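Local coordinates for RegF protein (Neisseria gonorrhoeae, PDB 4HOJ) that binds glutathione and calcium ions, is also named stringent starvation protein A, and belongs to the glutathione S-transferase superfamily, at residues F14-R19 / L156-W161; F104-V109 / E125-G130; Q108-P113 / D164-K169. All coordinates share one frame; numbering follows the deposited sequence.

Following the chain from the N terminus, helix 13-25 is the first helix after strand 5-8, and its residues 14-19 are met only much later by 156-161 of helix 151-161. Contact 1 thus closes a long loop of 136 intervening residues and joins the N-terminal region to the helical C-terminal region. Contact 2 closes a much shorter loop, helix 104-111 against helix 117-134, lying wholly within the span of contact 1. Contact 3 starts from the same helix 104-111, shares Q108 and V109 with contact 2, and ends at 164-169, beyond the close of contact 1, so contacts 1 and 3 cross. The three touch one another: F14 CE1 packs on F104 CD2 (3.7 Å), L159 CD1 on Y166 CE2 (3.8 Å), and I127 CD1 on L110 CD1 (3.8 Å).

Contact 1 (F14-R19 / L156-W161); sequences FSHRCR and LAPLLW. With GSH (glutathione), chain C.
H16 and R17 of helix 13-25 close on P158 of helix 151-161, and this is the tight part of the contact. P158 CG lies over one face of the H16 imidazole, 4.1 Å from the ring centroid and 27° off its normal, a CH-pi contact. P158 CB comes to 3.5 Å from H16 ND1. The same P158 CG also meets R17 CG at 3.7 Å, the two side chains crossing at about a right angle. Helix 151-161 is kinked here: P158 N has no hydrogen to give, and L159 N makes only a weak bond back to L156 O.

Packing is looser toward W161. With H16 CG anti to the backbone N (chi1 -170°), the imidazole reaches past P158 and presents its edge to the indole in an offset edge-to-face pair, planes at 88°, yet H16 CE1 stays 4.2 Å from W161 CD1. No solvent-exposed residue takes part. The polar ends are held outside the contact: H16 ND1 by R162, R17 by a salt bridge to E100 and W161 NE1 by the carbonyl of E198.

F14, turned away from P158, lays a face against glutathione. The arrangement is the interface between the thioredoxin-like and all-helical domains of the glutathione S-transferase fold.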
loop_
_atom_site.group_PDB
_atom_site.type_symbol
_atom_site.label_atom_id
_atom_site.label_comp_id
_atom_site.label_asym_id
_atom_site.label_seq_id
_atom_site.Cartn_x
_atom_site.Cartn_y
_atom_site.Cartn_z
ATOM N N PHE A 14 10.632 7.431 8.105
ATOM C CA PHE A 14 9.983 7.350 6.799
ATOM C C PHE A 14 10.659 8.243 5.825
ATOM O O PHE A 14 10.914 7.845 4.680
ATOM C CB PHE A 14 8.478 7.652 6.942
ATOM C CG PHE A 14 7.797 6.710 7.896
ATOM C CD1 PHE A 14 7.530 5.415 7.500
ATOM C CD2 PHE A 14 7.512 7.083 9.173
ATOM C CE1 PHE A 14 6.918 4.528 8.350
ATOM C CE2 PHE A 14 6.938 6.180 10.082
ATOM C CZ PHE A 14 6.642 4.889 9.659
ATOM N N SER A 15 11.106 9.425 6.278
ATOM C CA SER A 15 11.955 10.304 5.450
ATOM C C SER A 15 13.326 9.660 5.152
ATOM O O SER A 15 13.882 9.827 4.063
ATOM C CB SER A 15 12.204 11.663 6.187
ATOM O OG SER A 15 10.948 12.365 6.376
ATOM N N HIS A 16 13.839 8.953 6.148
ATOM C CA HIS A 16 15.111 8.267 6.027
ATOM C C HIS A 16 15.056 7.266 4.847
ATOM O O HIS A 16 15.998 7.167 4.047
ATOM C CB HIS A 16 15.394 7.606 7.365
ATOM C CG HIS A 16 16.768 7.045 7.501
ATOM N ND1 HIS A 16 17.143 6.407 8.654
ATOM C CD2 HIS A 16 17.818 6.949 6.627
ATOM C CE1 HIS A 16 18.401 5.989 8.524
ATOM N NE2 HIS A 16 18.832 6.294 7.297
ATOM N N ARG A 17 13.909 6.584 4.668
ATOM C CA ARG A 17 13.798 5.629 3.556
ATOM C C ARG A 17 14.013 6.364 2.249
ATOM O O ARG A 17 14.731 5.875 1.354
ATOM C CB ARG A 17 12.388 4.987 3.461
ATOM C CG ARG A 17 11.958 4.160 4.608
ATOM C CD ARG A 17 10.498 3.746 4.379
ATOM N NE ARG A 17 10.094 2.640 5.252
ATOM C CZ ARG A 17 8.815 2.262 5.363
ATOM N NH1 ARG A 17 7.813 2.996 4.837
ATOM N NH2 ARG A 17 8.579 1.183 6.083
ATOM N N CYS A 18 13.371 7.534 2.104
ATOM C CA CYS A 18 13.442 8.270 0.832
ATOM C C CYS A 18 14.829 8.858 0.614
ATOM O O CYS A 18 15.356 8.812 -0.502
ATOM C CB CYS A 18 12.390 9.373 0.817
ATOM S SG CYS A 18 10.696 8.767 1.011
ATOM N N ARG A 19 15.490 9.353 1.659
ATOM C CA ARG A 19 16.867 9.817 1.556
ATOM C C ARG A 19 17.773 8.687 1.109
ATOM O O ARG A 19 18.631 8.889 0.242
ATOM C CB ARG A 19 17.310 10.469 2.892
ATOM C CG ARG A 19 16.653 11.838 3.111
ATOM C CD ARG A 19 17.155 12.447 4.421
ATOM N NE ARG A 19 16.297 12.170 5.574
ATOM C CZ ARG A 19 16.606 11.389 6.618
ATOM N NH1 ARG A 19 15.823 11.409 7.723
ATOM N NH2 ARG A 19 17.689 10.653 6.615
ATOM N N LEU A 156 13.027 -1.272 5.202
ATOM C CA LEU A 156 13.245 -1.760 6.544
ATOM C C LEU A 156 14.431 -1.081 7.246
ATOM O O LEU A 156 14.435 -0.970 8.464
ATOM C CB LEU A 156 13.509 -3.266 6.443
ATOM C CG LEU A 156 13.814 -3.972 7.778
ATOM C CD1 LEU A 156 12.650 -3.825 8.785
ATOM C CD2 LEU A 156 14.083 -5.462 7.502
ATOM N N ALA A 157 15.406 -0.575 6.482
ATOM C CA ALA A 157 16.687 -0.162 7.062
ATOM C C ALA A 157 16.509 0.904 8.160
ATOM O O ALA A 157 17.215 0.838 9.137
ATOM C CB ALA A 157 17.627 0.328 5.933
ATOM N N PRO A 158 15.666 1.922 8.013
ATOM C CA PRO A 158 15.581 2.926 9.106
ATOM C C PRO A 158 15.125 2.372 10.415
ATOM O O PRO A 158 15.509 2.928 11.470
ATOM C CB PRO A 158 14.607 3.952 8.554
ATOM C CG PRO A 158 14.789 3.791 6.993
ATOM C CD PRO A 158 14.831 2.308 6.861
ATOM N N LEU A 159 14.300 1.326 10.410
ATOM C CA LEU A 159 13.926 0.671 11.667
ATOM C C LEU A 159 15.090 -0.068 12.280
ATOM O O LEU A 159 15.370 0.100 13.455
ATOM C CB LEU A 159 12.741 -0.250 11.444
ATOM C CG LEU A 159 12.401 -1.199 12.613
ATOM C CD1 LEU A 159 12.157 -0.380 13.879
ATOM C CD2 LEU A 159 11.171 -2.009 12.249
ATOM N N LEU A 160 15.809 -0.816 11.486
ATOM C CA LEU A 160 16.978 -1.520 12.043
ATOM C C LEU A 160 18.045 -0.560 12.558
ATOM O O LEU A 160 18.672 -0.845 13.575
ATOM C CB LEU A 160 17.580 -2.469 10.968
ATOM C CG LEU A 160 16.573 -3.484 10.415
ATOM C CD1 LEU A 160 17.255 -4.414 9.391
ATOM C CD2 LEU A 160 16.014 -4.273 11.548
ATOM N N TRP A 161 18.205 0.604 11.901
ATOM C CA TRP A 161 19.157 1.593 12.403
ATOM C C TRP A 161 18.764 2.054 13.803
ATOM O O TRP A 161 19.659 2.370 14.594
ATOM C CB TRP A 161 19.131 2.774 11.430
ATOM C CG TRP A 161 20.115 3.827 11.821
ATOM C CD1 TRP A 161 19.797 5.040 12.349
ATOM C CD2 TRP A 161 21.552 3.765 11.768
ATOM N NE1 TRP A 161 20.953 5.741 12.661
ATOM C CE2 TRP A 161 22.031 4.991 12.273
ATOM C CE3 TRP A 161 22.469 2.791 11.351
ATOM C CZ2 TRP A 161 23.400 5.270 12.386
ATOM C CZ3 TRP A 161 23.827 3.084 11.433
ATOM C CH2 TRP A 161 24.266 4.311 11.946
HETATM N N1 GSH C . 2.815 6.461 6.261
HETATM C CA1 GSH C . 3.769 7.608 6.281
HETATM C C1 GSH C . 4.881 7.365 5.327
HETATM O O11 GSH C . 5.426 8.332 4.737
HETATM O O12 GSH C . 5.257 6.188 5.174
HETATM C CB1 GSH C . 4.236 7.921 7.710
HETATM C CG1 GSH C . 5.008 9.241 7.820
HETATM C CD1 GSH C . 5.123 9.662 9.272
HETATM O OE1 GSH C . 4.698 9.014 10.202
HETATM N N2 GSH C . 5.827 10.848 9.417
HETATM C CA2 GSH C . 5.983 11.399 10.763
HETATM C C2 GSH C . 5.290 12.739 10.752
HETATM O O2 GSH C . 5.296 13.571 9.860
HETATM C CB2 GSH C . 7.391 11.656 11.182
HETATM S SG2 GSH C . 8.432 10.225 11.129
HETATM N N3 GSH C . 4.659 13.063 12.025
HETATM C CA3 GSH C . 3.940 14.311 12.206
HETATM C C3 GSH C . 2.511 13.965 12.487
HETATM O O31 GSH C . 1.990 12.801 12.389
HETATM O O32 GSH C . 1.792 14.934 12.821
#

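Contact 2 (F104-V109 / E125-G130)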
loop_
_atom_site.group_PDB
_atom_site.type_symbol
_atom_site.label_atom_id
_atom_site.label_comp_id
_atom_site.label_asym_id
_atom_site.label_seq_id
_atom_site.Cartn_x
_atom_site.Cartn_y
_atom_site.Cartn_z
ATOM N N PHE A 104 5.761 -1.244 10.970
ATOM C CA PHE A 104 5.831 0.220 10.924
ATOM C C PHE A 104 4.635 0.885 11.568
ATOM O O PHE A 104 4.694 2.073 11.894
ATOM C CB PHE A 104 6.203 0.740 9.516
ATOM C CG PHE A 104 7.656 0.515 9.217
ATOM C CD1 PHE A 104 8.099 -0.709 8.702
ATOM C CD2 PHE A 104 8.617 1.476 9.537
ATOM C CE1 PHE A 104 9.414 -0.953 8.493
ATOM C CE2 PHE A 104 9.978 1.273 9.293
ATOM C CZ PHE A 104 10.377 0.027 8.773
ATOM N N ASN A 105 3.559 0.134 11.764
ATOM C CA ASN A 105 2.460 0.662 12.602
ATOM C C ASN A 105 2.980 0.894 14.023
ATOM O O ASN A 105 2.698 1.909 14.648
ATOM C CB ASN A 105 1.296 -0.315 12.586
ATOM C CG ASN A 105 1.686 -1.698 13.073
ATOM O OD1 ASN A 105 2.752 -2.232 12.743
ATOM N ND2 ASN A 105 0.789 -2.312 13.907
ATOM N N HIS A 106 3.796 -0.026 14.517
ATOM C CA HIS A 106 4.399 0.139 15.855
ATOM C C HIS A 106 5.426 1.254 15.874
ATOM O O HIS A 106 5.513 1.992 16.875
ATOM C CB HIS A 106 5.038 -1.181 16.324
ATOM C CG HIS A 106 4.051 -2.312 16.374
ATOM N ND1 HIS A 106 3.004 -2.347 17.273
ATOM C CD2 HIS A 106 3.965 -3.443 15.626
ATOM C CE1 HIS A 106 2.284 -3.435 17.041
ATOM N NE2 HIS A 106 2.848 -4.123 16.060
ATOM N N VAL A 107 6.185 1.395 14.780
ATOM C CA VAL A 107 7.134 2.517 14.658
ATOM C C VAL A 107 6.377 3.839 14.789
ATOM O O VAL A 107 6.836 4.738 15.480
ATOM C CB VAL A 107 7.866 2.425 13.310
ATOM C CG1 VAL A 107 8.652 3.761 13.017
ATOM C CG2 VAL A 107 8.771 1.204 13.330
ATOM N N GLN A 108 5.204 3.960 14.157
ATOM C CA GLN A 108 4.470 5.221 14.315
ATOM C C GLN A 108 4.083 5.532 15.746
ATOM O O GLN A 108 4.031 6.710 16.136
ATOM C CB GLN A 108 3.214 5.232 13.412
ATOM C CG GLN A 108 3.609 5.251 11.908
ATOM C CD GLN A 108 2.411 5.220 10.969
ATOM O OE1 GLN A 108 1.572 6.127 11.001
ATOM N NE2 GLN A 108 2.282 4.152 10.197
ATOM N N VAL A 109 3.759 4.482 16.511
ATOM C CA VAL A 109 3.452 4.669 17.937
ATOM C C VAL A 109 4.682 5.176 18.716
ATOM O O VAL A 109 4.589 6.103 19.498
ATOM C CB VAL A 109 2.915 3.367 18.589
ATOM C CG1 VAL A 109 2.669 3.590 20.095
ATOM C CG2 VAL A 109 1.611 2.892 17.929
ATOM N N GLU A 125 7.784 -3.946 22.266
ATOM C CA GLU A 125 7.731 -5.382 22.390
ATOM C C GLU A 125 7.369 -6.042 21.074
ATOM O O GLU A 125 7.987 -7.034 20.664
ATOM C CB GLU A 125 6.659 -5.710 23.418
ATOM C CG GLU A 125 6.473 -7.183 23.693
ATOM C CD GLU A 125 7.361 -7.654 24.825
ATOM O OE1 GLU A 125 8.408 -6.998 25.057
ATOM O OE2 GLU A 125 7.008 -8.657 25.486
ATOM N N ALA A 126 6.356 -5.498 20.406
ATOM C CA ALA A 126 5.907 -6.111 19.149
ATOM C C ALA A 126 6.945 -6.036 18.054
ATOM O O ALA A 126 7.083 -6.943 17.259
ATOM C CB ALA A 126 4.575 -5.502 18.688
ATOM N N ILE A 127 7.718 -4.964 18.037
ATOM C CA ILE A 127 8.769 -4.864 17.031
ATOM C C ILE A 127 9.861 -5.886 17.298
ATOM O O ILE A 127 10.280 -6.563 16.365
ATOM C CB ILE A 127 9.371 -3.442 16.996
ATOM C CG1 ILE A 127 8.324 -2.445 16.463
ATOM C CG2 ILE A 127 10.700 -3.432 16.196
ATOM C CD1 ILE A 127 8.741 -0.965 16.643
ATOM N N GLY A 128 10.261 -6.058 18.558
ATOM C CA GLY A 128 11.288 -7.040 18.844
ATOM C C GLY A 128 10.819 -8.433 18.480
ATOM O O GLY A 128 11.575 -9.224 17.930
ATOM N N ASN A 129 9.574 -8.741 18.789
ATOM C CA ASN A 129 9.055 -10.077 18.524
ATOM C C ASN A 129 8.955 -10.325 17.018
ATOM O O ASN A 129 9.316 -11.413 16.522
ATOM C CB ASN A 129 7.707 -10.231 19.196
ATOM C CG ASN A 129 7.825 -10.364 20.702
ATOM O OD1 ASN A 129 8.834 -10.865 21.222
ATOM N ND2 ASN A 129 6.799 -9.902 21.417
ATOM N N GLY A 130 8.440 -9.331 16.301
ATOM C CA GLY A 130 8.291 -9.398 14.857
ATOM C C GLY A 130 9.604 -9.565 14.126
ATOM O O GLY A 130 9.714 -10.405 13.212
#
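H106 and A126 meet where two successive helices, 104-111 and 117-134, pack as an antiparallel helical hairpin in the all-helical C-terminal domain of the glutathione S-transferase fold. The axes of the two short segments approach to 9.3 Å and their N-to-C directions differ by 151°. The closest CA pair is H106 and I127, 6.7 Å apart. No hydrogen bond crosses between the segments, so the helices are held here by apolar packing and by contact with one imidazole face.

The CH-pi contact is the more directional element. A126 CB stands over the centre of the H106 ring, 3.5 Å from its centroid and 15° off the normal. The methyl is within 4.0 Å of all five ring atoms, and A126 CB comes closest to H106 NE2, at 3.4 Å. On the opposite face, N105 ND2 lies above the rim of the ring, so the imidazole is flanked on both sides.

The aliphatic contacts centre on I127. Its CG1 lies 3.5 Å from H106 CB, oblique to the ring. The first torsion of H106 (chi1 -58°, CG anti to the carbonyl carbon) swings the ring over A126, while CB, fixed by the backbone, packs on I127, and one side chain serves both partners. I127 also touches L159 of helix 151-161 and V168 of the following loop, and V107 touches L159 and F14, which ties the hairpin to the rest of the domain and to the helix beside glutathione. Finally, the end of the isoleucine reaches V107 at about a right angle, with I127 CD1 4.0 Å from V107 CG2 and 3.9 Å from the backbone V107 N.

Contact 3 (Q108-P113 / D164-K169). With CA (calcium ion), chain B.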
loop_
_atom_site.group_PDB
_atom_site.type_symbol
_atom_site.label_atom_id
_atom_site.label_comp_id
_atom_site.label_asym_id
_atom_site.label_seq_id
_atom_site.Cartn_x
_atom_site.Cartn_y
_atom_site.Cartn_z
ATOM N N GLN A 108 5.204 3.960 14.157
ATOM C CA GLN A 108 4.470 5.221 14.315
ATOM C C GLN A 108 4.083 5.532 15.746
ATOM O O GLN A 108 4.031 6.710 16.136
ATOM C CB GLN A 108 3.214 5.232 13.412
ATOM C CG GLN A 108 3.609 5.251 11.908
ATOM C CD GLN A 108 2.411 5.220 10.969
ATOM O OE1 GLN A 108 1.572 6.127 11.001
ATOM N NE2 GLN A 108 2.282 4.152 10.197
ATOM N N VAL A 109 3.759 4.482 16.511
ATOM C CA VAL A 109 3.452 4.669 17.937
ATOM C C VAL A 109 4.682 5.176 18.716
ATOM O O VAL A 109 4.589 6.103 19.498
ATOM C CB VAL A 109 2.915 3.367 18.589
ATOM C CG1 VAL A 109 2.669 3.590 20.095
ATOM C CG2 VAL A 109 1.611 2.892 17.929
ATOM N N LEU A 110 5.858 4.601 18.446
ATOM C CA LEU A 110 7.085 5.022 19.106
ATOM C C LEU A 110 7.433 6.425 18.694
ATOM O O LEU A 110 8.087 7.130 19.456
ATOM C CB LEU A 110 8.229 4.077 18.721
ATOM C CG LEU A 110 8.067 2.658 19.267
ATOM C CD1 LEU A 110 9.326 1.868 19.065
ATOM C CD2 LEU A 110 7.750 2.725 20.761
ATOM N N GLU A 111 7.048 6.843 17.490
ATOM C CA GLU A 111 7.339 8.199 17.018
ATOM C C GLU A 111 6.351 9.265 17.472
ATOM O O GLU A 111 6.613 10.463 17.323
ATOM C CB GLU A 111 7.399 8.226 15.473
ATOM C CG GLU A 111 8.639 7.503 14.828
ATOM C CD GLU A 111 9.937 8.233 15.142
ATOM O OE1 GLU A 111 9.964 9.454 15.159
ATOM O OE2 GLU A 111 10.910 7.520 15.374
ATOM N N ASN A 112 5.230 8.819 18.015
ATOM C CA ASN A 112 4.162 9.716 18.417
ATOM C C ASN A 112 4.428 10.234 19.837
ATOM O O ASN A 112 4.301 9.466 20.788
ATOM C CB ASN A 112 2.846 8.950 18.344
ATOM C CG ASN A 112 1.656 9.792 18.728
ATOM O OD1 ASN A 112 1.779 10.998 18.994
ATOM N ND2 ASN A 112 0.487 9.156 18.746
ATOM N N PRO A 113 4.733 11.535 19.980
ATOM C CA PRO A 113 5.046 12.101 21.301
ATOM C C PRO A 113 3.861 11.980 22.249
ATOM O O PRO A 113 4.020 11.947 23.476
ATOM C CB PRO A 113 5.304 13.574 20.993
ATOM C CG PRO A 113 5.676 13.611 19.561
ATOM C CD PRO A 113 4.879 12.536 18.908
ATOM N N ASP A 164 18.575 0.459 18.813
ATOM C CA ASP A 164 19.061 0.989 20.089
ATOM C C ASP A 164 18.232 2.209 20.525
ATOM O O ASP A 164 17.823 2.316 21.732
ATOM C CB ASP A 164 20.559 1.326 19.959
ATOM C CG ASP A 164 21.199 1.768 21.276
ATOM O OD1 ASP A 164 20.576 1.765 22.370
ATOM O OD2 ASP A 164 22.406 2.117 21.232
ATOM N N HIS A 165 17.978 3.142 19.610
ATOM C CA HIS A 165 17.208 4.345 19.912
ATOM C C HIS A 165 15.846 3.981 20.518
ATOM O O HIS A 165 15.414 4.591 21.488
ATOM C CB HIS A 165 17.082 5.169 18.605
ATOM C CG HIS A 165 16.170 6.349 18.691
ATOM N ND1 HIS A 165 16.443 7.438 19.482
ATOM C CD2 HIS A 165 14.960 6.588 18.124
ATOM C CE1 HIS A 165 15.457 8.318 19.373
ATOM N NE2 HIS A 165 14.549 7.834 18.549
ATOM N N TYR A 166 15.173 3.000 19.910
ATOM C CA TYR A 166 13.872 2.542 20.353
ATOM C C TYR A 166 13.909 1.573 21.535
ATOM O O TYR A 166 12.867 1.146 22.024
ATOM C CB TYR A 166 13.153 1.833 19.205
ATOM C CG TYR A 166 12.689 2.725 18.046
ATOM C CD1 TYR A 166 12.302 4.030 18.235
ATOM C CD2 TYR A 166 12.569 2.175 16.785
ATOM C CE1 TYR A 166 11.821 4.833 17.167
ATOM C CE2 TYR A 166 12.074 2.964 15.703
ATOM C CZ TYR A 166 11.722 4.235 15.899
ATOM O OH TYR A 166 11.256 5.013 14.861
ATOM N N ASP A 167 15.103 1.213 21.993
ATOM C CA ASP A 167 15.262 0.249 23.086
ATOM C C ASP A 167 14.613 -1.118 22.779
ATOM O O ASP A 167 14.099 -1.795 23.657
ATOM C CB ASP A 167 14.743 0.818 24.423
ATOM C CG ASP A 167 15.490 2.100 24.860
ATOM O OD1 ASP A 167 16.670 2.248 24.524
ATOM O OD2 ASP A 167 14.938 2.959 25.575
ATOM N N VAL A 168 14.686 -1.509 21.514
ATOM C CA VAL A 168 14.172 -2.785 21.072
ATOM C C VAL A 168 15.235 -3.819 21.334
ATOM O O VAL A 168 16.387 -3.664 20.926
ATOM C CB VAL A 168 13.855 -2.771 19.586
ATOM C CG1 VAL A 168 13.590 -4.237 19.063
ATOM C CG2 VAL A 168 12.630 -1.900 19.336
ATOM N N LYS A 169 14.825 -4.883 22.018
ATOM C CA LYS A 169 15.687 -6.002 22.344
ATOM C C LYS A 169 15.259 -7.219 21.510
ATOM O O LYS A 169 14.076 -7.583 21.505
ATOM C CB LYS A 169 15.577 -6.288 23.850
ATOM C CG LYS A 169 14.304 -5.704 24.510
ATOM C CD LYS A 169 14.394 -5.675 26.055
ATOM C CE LYS A 169 15.367 -4.599 26.549
ATOM N NZ LYS A 169 15.360 -4.462 28.037
HETATM CA CA CA B . 18.929 2.253 23.769
HETATM O O HOH W 1 12.150 9.128 18.138
HETATM O O HOH W 2 17.990 4.670 23.831
HETATM O O HOH W 3 18.699 -0.101 24.059
#
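L110 and E111 each take a different part of Y166. The apolar contact comes from L110, whose CD1 sits over one face of the tyrosine ring, 3.9 Å from its centroid and 23° off the normal. It is offset toward the rim at the CB end, with L110 CD1 3.6 Å from Y166 CG.

The polar contact is at the other end of the ring. Y166 OH donates to E111 OE2 over 2.6 Å, using the anti lone pair of that oxygen. The E111 chain bends at chi2 (-67°) to bring the carboxylate to the ring edge, its plane turned 65° from the ring. A water held 2.8 Å from H165 NE2 also gives a weak bond to E111 OE2, linking the neighbouring residue to the same oxygen. Across this contact E111 OE2 is held mainly by the tyrosine hydroxyl; the E111 side chain lies about 4 Å from glutathione (nearest atoms).

Metal bonds on either side of Y166 in sequence, at D164 and D167, probably help fix the turn. A calcium ion is bound by D164 O, D164 OD1 (2.2 Å), D167 OD1 (2.4 Å) and two waters, while D167 N bonds to D164 O (2.9 Å). The D164-D167 type I beta turn is a calcium site, and it presents Y166 to the end of helix 104-111.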